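Local coordinates for protein exodeoxyribonuclease III (Archaeoglobus fulgidus, PDB 2VOA) that acts as an AP endonuclease on abasic sites in DNA and, as in related repair nucleases, probably uses magnesium or manganese ions, at residues A[108-111]-A[115-118]; A[54-59]-A[90-95]; A[153-158]-A[187-192]. The protein carries 1 engineered substitution. One frame throughout, in Å; residues are numbered along the deposited sequence.

Contact 1 (A[108-111]-A[115-118]); sequences QGFK and EKYQ. With nucleotides of chain D.
Y117 OH is gripped by two groups, H169 ND1 and the backbone N of A172. They anchor the first turn of helix 115-134 against the loop that follows strand 99-105 in this DNase I-like fold. Where loop and helix meet, G109 CA lies at the edge of the Y117 ring, near its plane. A CB on G109 would sit only 3.2 Å from Y117 CD1, and the positive phi there (107°) would also press it against the preceding carbonyl. K111 O rests 3.3 Å from Y117 CB and is hydrogen-bonded to S114 OG, which is also hydrogen-bonded to Y117 N. Within the loop, F110 N donates to Q108 OE1 at 2.8 Å, arriving from above the amide carbonyl plane, 48° out of it. The bent Q108 side chain thereby braces the loop while its CG lies 3.6 Å from O3' of DC10 of chain D. K116 lays its aliphatic chain alongside F110, with CD 3.8 Å from F110 CB. With CG anti to the carbonyl carbon (chi1 -60°) and the rest of the chain extended, the ammonium reaches the DNA backbone, where K116 NZ hydrogen-bonds to OP2 of DC10 of chain D at 3.1 Å.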
ATOM      1  N   GLN A 108      -7.293  24.347   4.987  1.00 28.49           N
ATOM      2  CA  GLN A 108      -8.651  23.795   4.978  1.00 28.92           C
ATOM      3  C   GLN A 108      -9.551  24.402   6.080  1.00 28.23           C
ATOM      4  O   GLN A 108     -10.708  24.704   5.825  1.00 29.23           O
ATOM      5  CB  GLN A 108      -8.604  22.272   5.073  1.00 29.34           C
ATOM      6  CG  GLN A 108      -9.956  21.622   4.822  1.00 30.54           C
ATOM      7  CD  GLN A 108     -10.693  21.218   6.099  1.00 31.07           C
ATOM      8  OE1 GLN A 108     -10.155  21.261   7.217  1.00 31.43           O
ATOM      9  NE2 GLN A 108     -11.930  20.796   5.926  1.00 33.37           N
ATOM     10  N   GLY A 109      -9.006  24.601   7.279  1.00 28.26           N
ATOM     11  CA  GLY A 109      -9.725  25.319   8.346  1.00 27.94           C
ATOM     12  C   GLY A 109     -10.257  24.491   9.507  1.00 29.21           C
ATOM     13  O   GLY A 109     -10.557  25.052  10.566  1.00 30.15           O
ATOM     14  N   PHE A 110     -10.400  23.180   9.308  1.00 28.88           N
ATOM     15  CA  PHE A 110     -10.811  22.228  10.375  1.00 30.18           C
ATOM     16  C   PHE A 110     -12.289  22.371  10.807  1.00 30.32           C
ATOM     17  O   PHE A 110     -13.159  21.595  10.382  1.00 30.48           O
ATOM     18  CB  PHE A 110      -9.877  22.326  11.605  1.00 30.76           C
ATOM     19  CG  PHE A 110     -10.218  21.360  12.712  1.00 32.21           C
ATOM     20  CD1 PHE A 110     -10.501  20.024  12.428  1.00 35.53           C
ATOM     21  CD2 PHE A 110     -10.254  21.787  14.042  1.00 33.63           C
ATOM     22  CE1 PHE A 110     -10.817  19.122  13.452  1.00 35.68           C
ATOM     23  CE2 PHE A 110     -10.567  20.890  15.087  1.00 35.71           C
ATOM     24  CZ  PHE A 110     -10.851  19.557  14.788  1.00 34.04           C
ATOM     25  N   LYS A 111     -12.572  23.362  11.663  1.00 30.04           N
ATOM     26  CA  LYS A 111     -13.941  23.664  12.096  1.00 30.09           C
ATOM     27  C   LYS A 111     -14.054  25.167  12.240  1.00 29.34           C
ATOM     28  O   LYS A 111     -13.071  25.824  12.597  1.00 28.21           O
ATOM     29  CB  LYS A 111     -14.264  23.006  13.441  1.00 30.40           C
ATOM     30  CG  LYS A 111     -14.394  21.476  13.382  1.00 32.91           C
ATOM     31  CD  LYS A 111     -14.204  20.879  14.770  1.00 38.23           C
ATOM     32  CE  LYS A 111     -14.865  19.514  14.899  1.00 40.72           C
ATOM     33  NZ  LYS A 111     -14.861  19.050  16.320  1.00 41.98           N
ATOM     34  N   GLU A 115      -9.118  28.033  15.846  1.00 29.02           N
ATOM     35  CA  GLU A 115      -8.041  28.916  15.403  1.00 29.78           C
ATOM     36  C   GLU A 115      -7.664  28.663  13.935  1.00 29.57           C
ATOM     37  O   GLU A 115      -7.439  29.614  13.185  1.00 29.21           O
ATOM     38  CB  GLU A 115      -6.821  28.797  16.345  1.00 30.67           C
ATOM     39  CG  GLU A 115      -5.624  29.666  15.964  1.00 33.74           C
ATOM     40  CD  GLU A 115      -5.897  31.162  16.037  1.00 37.48           C
ATOM     41  OE1 GLU A 115      -6.849  31.589  16.738  1.00 39.50           O
ATOM     42  OE2 GLU A 115      -5.136  31.913  15.379  1.00 39.93           O
ATOM     43  N   LYS A 116      -7.638  27.397  13.512  1.00 28.90           N
ATOM     44  CA  LYS A 116      -7.287  27.062  12.126  1.00 29.29           C
ATOM     45  C   LYS A 116      -8.212  27.755  11.139  1.00 28.32           C
ATOM     46  O   LYS A 116      -7.764  28.154  10.075  1.00 28.49           O
ATOM     47  CB  LYS A 116      -7.331  25.561  11.872  1.00 30.32           C
ATOM     48  CG  LYS A 116      -6.382  24.731  12.742  1.00 34.05           C
ATOM     49  CD  LYS A 116      -6.295  23.323  12.140  1.00 37.57           C
ATOM     50  CE  LYS A 116      -5.325  22.421  12.886  1.00 42.07           C
ATOM     51  NZ  LYS A 116      -5.011  21.224  12.040  1.00 44.12           N
ATOM     52  N   TYR A 117      -9.492  27.915  11.507  1.00 27.65           N
ATOM     53  CA  TYR A 117     -10.429  28.629  10.610  1.00 27.37           C
ATOM     54  C   TYR A 117     -10.071  30.105  10.521  1.00 26.57           C
ATOM     55  O   TYR A 117     -10.061  30.663   9.435  1.00 26.33           O
ATOM     56  CB  TYR A 117     -11.889  28.433  11.004  1.00 27.44           C
ATOM     57  CG  TYR A 117     -12.858  28.984   9.959  1.00 25.99           C
ATOM     58  CD1 TYR A 117     -12.915  28.422   8.669  1.00 26.70           C
ATOM     59  CD2 TYR A 117     -13.725  30.032  10.275  1.00 28.30           C
ATOM     60  CE1 TYR A 117     -13.802  28.909   7.700  1.00 26.97           C
ATOM     61  CE2 TYR A 117     -14.638  30.543   9.306  1.00 27.78           C
ATOM     62  CZ  TYR A 117     -14.665  29.968   8.045  1.00 29.63           C
ATOM     63  OH  TYR A 117     -15.534  30.448   7.106  1.00 28.14           O
ATOM     64  N   GLN A 118      -9.719  30.715  11.654  1.00 25.94           N
ATOM     65  CA  GLN A 118      -9.292  32.125  11.619  1.00 26.04           C
ATOM     66  C   GLN A 118      -8.016  32.245  10.781  1.00 26.39           C
ATOM     67  O   GLN A 118      -7.839  33.204  10.017  1.00 26.36           O
ATOM     68  CB  GLN A 118      -9.076  32.661  13.031  1.00 26.09           C
ATOM     69  CG  GLN A 118     -10.396  32.765  13.839  1.00 25.19           C
ATOM     70  CD  GLN A 118     -11.472  33.527  13.074  1.00 28.51           C
ATOM     71  OE1 GLN A 118     -11.252  34.663  12.640  1.00 27.03           O
ATOM     72  NE2 GLN A 118     -12.631  32.898  12.886  1.00 28.10           N
TER
ATOM     73  P    DC D  10      -5.213  19.654   8.169  1.00 32.95           P
ATOM     74  OP1  DC D  10      -4.385  20.605   7.372  1.00 31.51           O
ATOM     75  OP2  DC D  10      -6.054  20.135   9.303  1.00 29.72           O
ATOM     76  O5'  DC D  10      -6.170  18.911   7.152  1.00 30.26           O
ATOM     77  C5'  DC D  10      -5.660  18.410   5.932  1.00 30.51           C
ATOM     78  C4'  DC D  10      -6.785  17.656   5.267  1.00 30.29           C
ATOM     79  O4'  DC D  10      -7.082  16.460   6.024  1.00 30.21           O
ATOM     80  C3'  DC D  10      -8.104  18.414   5.211  1.00 29.60           C
ATOM     81  O3'  DC D  10      -8.538  18.449   3.877  1.00 31.06           O
ATOM     82  C2'  DC D  10      -9.088  17.628   6.081  1.00 29.41           C
ATOM     83  C1'  DC D  10      -8.476  16.233   5.989  1.00 29.16           C
ATOM     84  N1   DC D  10      -8.809  15.257   7.074  1.00 28.23           N
ATOM     85  C2   DC D  10      -9.080  13.932   6.687  1.00 29.40           C
ATOM     86  O2   DC D  10      -9.058  13.620   5.486  1.00 27.63           O
ATOM     87  N3   DC D  10      -9.364  13.014   7.647  1.00 29.02           N
ATOM     88  C4   DC D  10      -9.381  13.370   8.930  1.00 29.74           C
ATOM     89  N4   DC D  10      -9.678  12.410   9.813  1.00 27.85           N
ATOM     90  C5   DC D  10      -9.110  14.718   9.353  1.00 28.84           C
ATOM     91  C6   DC D  10      -8.822  15.622   8.398  1.00 29.09           C
TER

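Contact 2 (A[54-59]-A[90-95]); sequences HVVFSG and RLIRAK
The two beta-sheets of the DNase I-like sandwich face each other here, strand 54-60 at the margin of one sheet and strand 91-96 next to an outermost strand of the other. The segments run roughly antiparallel, 152° between their directions, but their axes come no closer than 7.4 Å, so this is face-to-face sheet packing and not strand pairing. I92 carries the contact. Its CG1 is anti to the backbone N (chi1 -172°) and the chain stays extended beyond it (chi2 176°), which carries CD1 out to the opposite backbone. I92 CD1 lies 3.5 Å from F57 N and 3.6 Å from V56 C, touching the peptide that joins these two residues. The same methyl, I92 CD1, meets V56 CG2 at 3.7 Å, where the two branched side chains approach at a slant. V66 and I68 of strand 63-70, together with F79, close around I92 from outside the two segments. S58 also faces the other sheet, its backbone N 4.2 Å from I92 CD1. F57 turns its CB away from strand 91-96 and stacks its ring on F43. No hydrogen bond joins 54-59 to 90-95: one isoleucine methyl meets a valine and a peptide, so the two segments are held here by van der Waals contact around that methyl, and the nearby polar link between the strands' surroundings is the hydrogen bond from S58 OG to E88 O, just before segment 90-95.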
ATOM      1  N   HIS A  54       9.650  18.840 -16.646  1.00 29.07           N
ATOM      2  CA  HIS A  54      10.285  19.577 -15.565  1.00 29.31           C
ATOM      3  C   HIS A  54       9.339  19.541 -14.391  1.00 28.94           C
ATOM      4  O   HIS A  54       8.118  19.449 -14.574  1.00 27.70           O
ATOM      5  CB  HIS A  54      10.521  21.033 -15.966  1.00 29.71           C
ATOM      6  CG  HIS A  54      11.497  21.194 -17.085  1.00 32.20           C
ATOM      7  ND1 HIS A  54      11.114  21.270 -18.408  1.00 35.36           N
ATOM      8  CD2 HIS A  54      12.843  21.284 -17.076  1.00 31.32           C
ATOM      9  CE1 HIS A  54      12.189  21.396 -19.168  1.00 33.20           C
ATOM     10  NE2 HIS A  54      13.251  21.411 -18.385  1.00 35.99           N
ATOM     11  N   VAL A  55       9.900  19.621 -13.189  1.00 28.75           N
ATOM     12  CA  VAL A  55       9.063  19.738 -12.005  1.00 29.20           C
ATOM     13  C   VAL A  55       9.776  20.603 -10.969  1.00 29.51           C
ATOM     14  O   VAL A  55      10.978  20.406 -10.676  1.00 29.11           O
ATOM     15  CB  VAL A  55       8.613  18.338 -11.456  1.00 28.55           C
ATOM     16  CG1 VAL A  55       9.798  17.513 -10.925  1.00 27.61           C
ATOM     17  CG2 VAL A  55       7.504  18.471 -10.423  1.00 29.79           C
ATOM     18  N   VAL A  56       9.046  21.596 -10.477  1.00 28.62           N
ATOM     19  CA  VAL A  56       9.494  22.404  -9.328  1.00 28.98           C
ATOM     20  C   VAL A  56       8.601  22.144  -8.106  1.00 29.28           C
ATOM     21  O   VAL A  56       7.425  21.791  -8.254  1.00 29.11           O
ATOM     22  CB  VAL A  56       9.610  23.914  -9.689  1.00 29.97           C
ATOM     23  CG1 VAL A  56      10.694  24.121 -10.769  1.00 29.69           C
ATOM     24  CG2 VAL A  56       8.308  24.487 -10.186  1.00 28.88           C
ATOM     25  N   PHE A  57       9.170  22.269  -6.906  1.00 29.80           N
ATOM     26  CA  PHE A  57       8.450  21.782  -5.729  1.00 29.28           C
ATOM     27  C   PHE A  57       8.837  22.469  -4.445  1.00 29.03           C
ATOM     28  O   PHE A  57       9.981  22.902  -4.271  1.00 28.64           O
ATOM     29  CB  PHE A  57       8.621  20.266  -5.599  1.00 29.77           C
ATOM     30  CG  PHE A  57      10.031  19.794  -5.868  1.00 29.23           C
ATOM     31  CD1 PHE A  57      10.978  19.750  -4.833  1.00 29.64           C
ATOM     32  CD2 PHE A  57      10.425  19.432  -7.166  1.00 28.99           C
ATOM     33  CE1 PHE A  57      12.283  19.322  -5.084  1.00 32.15           C
ATOM     34  CE2 PHE A  57      11.744  19.003  -7.418  1.00 31.22           C
ATOM     35  CZ  PHE A  57      12.662  18.950  -6.371  1.00 30.81           C
ATOM     36  N   SER A  58       7.865  22.551  -3.535  1.00 28.94           N
ATOM     37  CA  SER A  58       8.077  23.188  -2.242  1.00 29.59           C
ATOM     38  C   SER A  58       7.222  22.451  -1.237  1.00 29.95           C
ATOM     39  O   SER A  58       5.997  22.482  -1.322  1.00 29.68           O
ATOM     40  CB  SER A  58       7.654  24.664  -2.275  1.00 30.29           C
ATOM     41  OG  SER A  58       8.047  25.323  -1.071  1.00 30.84           O
ATOM     42  N   GLY A  59       7.870  21.798  -0.285  1.00 30.86           N
ATOM     43  CA  GLY A  59       7.151  21.044   0.715  1.00 32.48           C
ATOM     44  C   GLY A  59       8.037  20.687   1.882  1.00 33.34           C
ATOM     45  O   GLY A  59       9.274  20.690   1.772  1.00 34.76           O
ATOM     46  N   ARG A  90       2.674  25.792   0.843  1.00 28.60           N
ATOM     47  CA  ARG A  90       1.319  26.025   0.360  1.00 28.94           C
ATOM     48  C   ARG A  90       1.233  26.916  -0.874  1.00 28.94           C
ATOM     49  O   ARG A  90       0.143  27.214  -1.348  1.00 29.21           O
ATOM     50  CB  ARG A  90       0.458  26.670   1.466  1.00 28.29           C
ATOM     51  CG  ARG A  90       0.198  25.769   2.697  1.00 28.20           C
ATOM     52  CD  ARG A  90      -0.807  26.445   3.609  1.00 29.73           C
ATOM     53  NE  ARG A  90      -1.191  25.604   4.744  1.00 30.82           N
ATOM     54  CZ  ARG A  90      -2.169  24.688   4.727  1.00 30.89           C
ATOM     55  NH1 ARG A  90      -2.882  24.450   3.634  1.00 29.52           N
ATOM     56  NH2 ARG A  90      -2.434  24.007   5.830  1.00 32.17           N
ATOM     57  N   LEU A  91       2.357  27.434  -1.356  1.00 28.35           N
ATOM     58  CA  LEU A  91       2.263  28.321  -2.511  1.00 27.85           C
ATOM     59  C   LEU A  91       3.564  28.227  -3.271  1.00 27.86           C
ATOM     60  O   LEU A  91       4.630  28.439  -2.695  1.00 28.04           O
ATOM     61  CB  LEU A  91       2.009  29.774  -2.072  1.00 28.04           C
ATOM     62  CG  LEU A  91       1.742  30.866  -3.124  1.00 28.00           C
ATOM     63  CD1 LEU A  91       1.104  32.078  -2.487  1.00 28.23           C
ATOM     64  CD2 LEU A  91       3.015  31.333  -3.914  1.00 27.66           C
ATOM     65  N   ILE A  92       3.449  27.912  -4.555  1.00 28.06           N
ATOM     66  CA  ILE A  92       4.609  27.912  -5.447  1.00 28.46           C
ATOM     67  C   ILE A  92       4.215  28.668  -6.701  1.00 28.99           C
ATOM     68  O   ILE A  92       3.090  28.497  -7.220  1.00 28.29           O
ATOM     69  CB  ILE A  92       5.127  26.458  -5.739  1.00 28.55           C
ATOM     70  CG1 ILE A  92       6.466  26.477  -6.502  1.00 28.08           C
ATOM     71  CG2 ILE A  92       4.056  25.588  -6.442  1.00 29.70           C
ATOM     72  CD1 ILE A  92       7.061  25.095  -6.733  1.00 29.58           C
ATOM     73  N   ARG A  93       5.123  29.524  -7.165  1.00 29.25           N
ATOM     74  CA  ARG A  93       4.852  30.386  -8.304  1.00 29.33           C
ATOM     75  C   ARG A  93       6.010  30.363  -9.287  1.00 29.10           C
ATOM     76  O   ARG A  93       7.146  30.315  -8.876  1.00 29.12           O
ATOM     77  CB  ARG A  93       4.639  31.802  -7.814  1.00 29.74           C
ATOM     78  CG  ARG A  93       4.401  32.826  -8.921  1.00 30.94           C
ATOM     79  CD  ARG A  93       3.877  34.071  -8.304  1.00 30.90           C
ATOM     80  NE  ARG A  93       3.249  34.977  -9.261  1.00 31.19           N
ATOM     81  CZ  ARG A  93       2.779  36.167  -8.912  1.00 34.12           C
ATOM     82  NH1 ARG A  93       2.854  36.548  -7.638  1.00 33.72           N
ATOM     83  NH2 ARG A  93       2.222  36.965  -9.811  1.00 34.42           N
ATOM     84  N   ALA A  94       5.702  30.399 -10.575  1.00 29.29           N
ATOM     85  CA  ALA A  94       6.730  30.358 -11.610  1.00 29.47           C
ATOM     86  C   ALA A  94       6.196  30.962 -12.885  1.00 30.04           C
ATOM     87  O   ALA A  94       4.993  30.949 -13.118  1.00 30.59           O
ATOM     88  CB  ALA A  94       7.189  28.917 -11.858  1.00 29.86           C
ATOM     89  N   LYS A  95       7.095  31.486 -13.718  1.00 29.28           N
ATOM     90  CA  LYS A  95       6.743  31.816 -15.082  1.00 29.94           C
ATOM     91  C   LYS A  95       7.067  30.574 -15.930  1.00 29.00           C
ATOM     92  O   LYS A  95       8.228  30.120 -15.980  1.00 28.23           O
ATOM     93  CB  LYS A  95       7.575  33.013 -15.560  1.00 30.84           C
ATOM     94  CG  LYS A  95       7.115  33.613 -16.897  1.00 34.39           C
ATOM     95  CD  LYS A  95       8.128  34.648 -17.347  1.00 39.95           C
ATOM     96  CE  LYS A  95       7.708  35.378 -18.612  1.00 44.20           C
ATOM     97  NZ  LYS A  95       6.340  35.942 -18.473  1.00 45.91           N
TER

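Contact 3 (A[153-158]-A[187-192]); sequences PIDVHS and VLRKIH
A salt bridge joins R189 to D155: R189 NH2 donates to D155 OD2 at 2.8 Å along a nearly straight path (171°). The oxygen lies in the guanidinium plane, whereas R189 NH2 stands above the carboxylate plane, 46° out of it. D155 OD2 has a second arginine partner, R216 NE, and OD1 accepts from E152 N, which would probably favour the ionised carboxylate. A water reinforces the pair, donating to D155 OD1 at 2.7 Å and accepting from R189 NE at 3.0 Å. Another accepts from R189 NH2 at 2.9 Å and lies near I154 O. On the remaining nitrogen, R189 NH1 donates to H192 O at 3.0 Å, almost along the C=O axis, and E195 O takes NH1 as well. Each guanidinium nitrogen is thus engaged, and the bend at chi2 (-56°) lets the chain reach D155 while NH1 turns back to its own helix end. Over one face lies I154 CG2, 3.7 Å from R189 NH2; L188 CD2 covers the opposite face. Exchanging R189 for a leucine would probably leave D155 OD2 with R216 as its one arginine partner and rob H192 O of its side-chain donor, freeing the loop to shift against the helix. The salt bridge ties the loop after strand 141-144 to the short helix 187-191, whose V187 and L188 pack in turn against strands 230-235 and 251-255, V187 also reaching strand 218-222.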
ATOM      1  N   PRO A 153     -23.479  27.692  -4.347  1.00 27.45           N
ATOM      2  CA  PRO A 153     -24.209  26.480  -3.924  1.00 27.37           C
ATOM      3  C   PRO A 153     -24.037  25.280  -4.881  1.00 27.68           C
ATOM      4  O   PRO A 153     -23.996  24.145  -4.430  1.00 26.90           O
ATOM      5  CB  PRO A 153     -25.669  26.931  -3.814  1.00 28.25           C
ATOM      6  CG  PRO A 153     -25.657  28.460  -3.795  1.00 28.59           C
ATOM      7  CD  PRO A 153     -24.368  28.866  -4.515  1.00 26.49           C
ATOM      8  N   ILE A 154     -23.916  25.533  -6.181  1.00 27.05           N
ATOM      9  CA  ILE A 154     -23.658  24.437  -7.152  1.00 27.96           C
ATOM     10  C   ILE A 154     -22.345  23.655  -6.904  1.00 28.05           C
ATOM     11  O   ILE A 154     -22.195  22.519  -7.357  1.00 28.63           O
ATOM     12  CB  ILE A 154     -23.722  24.959  -8.615  1.00 27.72           C
ATOM     13  CG1 ILE A 154     -23.833  23.802  -9.628  1.00 29.31           C
ATOM     14  CG2 ILE A 154     -22.542  25.894  -8.893  1.00 28.47           C
ATOM     15  CD1 ILE A 154     -24.981  22.896  -9.422  1.00 31.29           C
ATOM     16  N   ASP A 155     -21.414  24.251  -6.145  1.00 27.27           N
ATOM     17  CA  ASP A 155     -20.114  23.621  -5.869  1.00 28.01           C
ATOM     18  C   ASP A 155     -20.123  22.594  -4.735  1.00 28.23           C
ATOM     19  O   ASP A 155     -19.095  21.984  -4.442  1.00 28.15           O
ATOM     20  CB  ASP A 155     -19.053  24.693  -5.572  1.00 28.02           C
ATOM     21  CG  ASP A 155     -18.810  25.604  -6.753  1.00 29.53           C
ATOM     22  OD1 ASP A 155     -19.089  26.812  -6.631  1.00 29.95           O
ATOM     23  OD2 ASP A 155     -18.373  25.100  -7.822  1.00 28.79           O
ATOM     24  N   VAL A 156     -21.280  22.395  -4.114  1.00 28.08           N
ATOM     25  CA  VAL A 156     -21.418  21.405  -3.034  1.00 29.05           C
ATOM     26  C   VAL A 156     -22.690  20.568  -3.258  1.00 29.39           C
ATOM     27  O   VAL A 156     -23.680  21.043  -3.849  1.00 29.40           O
ATOM     28  CB  VAL A 156     -21.444  22.057  -1.586  1.00 28.75           C
ATOM     29  CG1 VAL A 156     -20.193  22.886  -1.315  1.00 30.92           C
ATOM     30  CG2 VAL A 156     -22.708  22.877  -1.339  1.00 30.91           C
ATOM     31  N   HIS A 157     -22.670  19.328  -2.789  1.00 30.60           N
ATOM     32  CA  HIS A 157     -23.830  18.451  -2.999  1.00 31.61           C
ATOM     33  C   HIS A 157     -25.090  18.850  -2.204  1.00 31.63           C
ATOM     34  O   HIS A 157     -26.220  18.578  -2.645  1.00 31.82           O
ATOM     35  CB  HIS A 157     -23.459  16.981  -2.735  1.00 32.29           C
ATOM     36  CG  HIS A 157     -22.926  16.725  -1.359  1.00 34.42           C
ATOM     37  ND1 HIS A 157     -23.728  16.708  -0.239  1.00 37.55           N
ATOM     38  CD2 HIS A 157     -21.673  16.458  -0.926  1.00 34.85           C
ATOM     39  CE1 HIS A 157     -22.988  16.461   0.828  1.00 38.01           C
ATOM     40  NE2 HIS A 157     -21.737  16.297   0.436  1.00 36.62           N
ATOM     41  N   SER A 158     -24.905  19.477  -1.040  1.00 32.66           N
ATOM     42  CA  SER A 158     -26.014  19.778  -0.110  1.00 33.07           C
ATOM     43  C   SER A 158     -25.862  21.159   0.533  1.00 33.60           C
ATOM     44  O   SER A 158     -25.581  21.271   1.737  1.00 33.09           O
ATOM     45  CB  SER A 158     -26.109  18.713   0.994  1.00 33.36           C
ATOM     46  OG  SER A 158     -26.300  17.419   0.451  1.00 34.82           O
ATOM     47  N   VAL A 187     -12.770  29.512 -14.747  1.00 28.65           N
ATOM     48  CA  VAL A 187     -13.066  29.074 -16.125  1.00 28.84           C
ATOM     49  C   VAL A 187     -13.979  27.844 -16.189  1.00 29.26           C
ATOM     50  O   VAL A 187     -14.695  27.655 -17.179  1.00 28.19           O
ATOM     51  CB  VAL A 187     -11.763  28.918 -16.997  1.00 28.40           C
ATOM     52  CG1 VAL A 187     -11.110  30.269 -17.188  1.00 28.99           C
ATOM     53  CG2 VAL A 187     -10.793  27.872 -16.381  1.00 30.95           C
ATOM     54  N   LEU A 188     -13.962  27.013 -15.142  1.00 28.91           N
ATOM     55  CA  LEU A 188     -14.913  25.877 -15.068  1.00 29.37           C
ATOM     56  C   LEU A 188     -16.331  26.385 -15.303  1.00 28.94           C
ATOM     57  O   LEU A 188     -17.109  25.744 -16.017  1.00 28.48           O
ATOM     58  CB  LEU A 188     -14.824  25.162 -13.709  1.00 29.19           C
ATOM     59  CG  LEU A 188     -15.804  23.977 -13.585  1.00 27.97           C
ATOM     60  CD1 LEU A 188     -15.565  22.933 -14.688  1.00 29.59           C
ATOM     61  CD2 LEU A 188     -15.670  23.382 -12.172  1.00 28.70           C
ATOM     62  N   ARG A 189     -16.655  27.555 -14.740  1.00 28.45           N
ATOM     63  CA  ARG A 189     -18.005  28.137 -14.900  1.00 29.21           C
ATOM     64  C   ARG A 189     -18.221  28.979 -16.165  1.00 29.24           C
ATOM     65  O   ARG A 189     -19.369  29.249 -16.554  1.00 29.55           O
ATOM     66  CB  ARG A 189     -18.434  28.884 -13.623  1.00 29.19           C
ATOM     67  CG  ARG A 189     -18.316  28.027 -12.360  1.00 29.42           C
ATOM     68  CD  ARG A 189     -19.115  26.731 -12.522  1.00 28.66           C
ATOM     69  NE  ARG A 189     -19.132  25.936 -11.305  1.00 29.16           N
ATOM     70  CZ  ARG A 189     -19.614  24.712 -11.239  1.00 29.54           C
ATOM     71  NH1 ARG A 189     -20.150  24.153 -12.330  1.00 28.04           N
ATOM     72  NH2 ARG A 189     -19.595  24.069 -10.081  1.00 30.46           N
ATOM     73  N   LYS A 190     -17.137  29.349 -16.851  1.00 29.03           N
ATOM     74  CA  LYS A 190     -17.293  29.844 -18.227  1.00 28.82           C
ATOM     75  C   LYS A 190     -17.851  28.747 -19.146  1.00 28.19           C
ATOM     76  O   LYS A 190     -18.753  28.993 -19.970  1.00 28.66           O
ATOM     77  CB  LYS A 190     -15.935  30.331 -18.758  1.00 28.99           C
ATOM     78  CG  LYS A 190     -16.002  30.966 -20.155  1.00 29.34           C
ATOM     79  CD  LYS A 190     -14.625  31.327 -20.738  1.00 30.81           C
ATOM     80  CE  LYS A 190     -14.841  32.108 -22.037  1.00 34.36           C
ATOM     81  NZ  LYS A 190     -13.791  31.794 -23.033  1.00 39.27           N
ATOM     82  N   ILE A 191     -17.321  27.534 -18.982  1.00 27.53           N
ATOM     83  CA  ILE A 191     -17.615  26.430 -19.896  1.00 27.39           C
ATOM     84  C   ILE A 191     -18.832  25.620 -19.433  1.00 27.35           C
ATOM     85  O   ILE A 191     -19.621  25.151 -20.263  1.00 27.12           O
ATOM     86  CB  ILE A 191     -16.370  25.491 -20.053  1.00 27.82           C
ATOM     87  CG1 ILE A 191     -15.154  26.278 -20.553  1.00 27.68           C
ATOM     88  CG2 ILE A 191     -16.663  24.328 -21.029  1.00 28.70           C
ATOM     89  CD1 ILE A 191     -15.369  27.060 -21.891  1.00 27.89           C
ATOM     90  N   HIS A 192     -18.928  25.445 -18.112  1.00 27.44           N
ATOM     91  CA  HIS A 192     -19.940  24.590 -17.478  1.00 27.70           C
ATOM     92  C   HIS A 192     -20.670  25.326 -16.364  1.00 27.27           C
ATOM     93  O   HIS A 192     -20.619  24.914 -15.207  1.00 26.33           O
ATOM     94  CB  HIS A 192     -19.299  23.325 -16.922  1.00 27.97           C
ATOM     95  CG  HIS A 192     -18.803  22.393 -17.977  1.00 30.03           C
ATOM     96  ND1 HIS A 192     -19.643  21.641 -18.772  1.00 32.60           N
ATOM     97  CD2 HIS A 192     -17.543  22.115 -18.387  1.00 30.05           C
ATOM     98  CE1 HIS A 192     -18.918  20.920 -19.613  1.00 32.96           C
ATOM     99  NE2 HIS A 192     -17.642  21.183 -19.392  1.00 30.44           N
TER
HETATM  100  O   HOH W   1     -20.416  21.541  -9.043  1.00 21.00           O
HETATM  101  O   HOH W   2     -19.030  27.982  -9.079  1.00 21.10           O

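Overall arrangement
The three contacts follow one another along the chain, contact 2 first, and lie at different distances from predicted active-site residues without touching each other. Contacts 1 and 2 have centres 24 Å apart but nearest atoms about 5 Å apart, and both reach bound DNA. Contact 3 lies about 14 Å from the DNA at its nearest atom, and its centre is 27 Å from that of contact 2, on the other side of the chain's centre. Each approaches a different predicted site residue: G109 of contact 1 is about 7 Å from the N148 side chain, while between side chains I92 of contact 2 is about 9 Å from Y105 and D155 of contact 3 about 9 Å from D218.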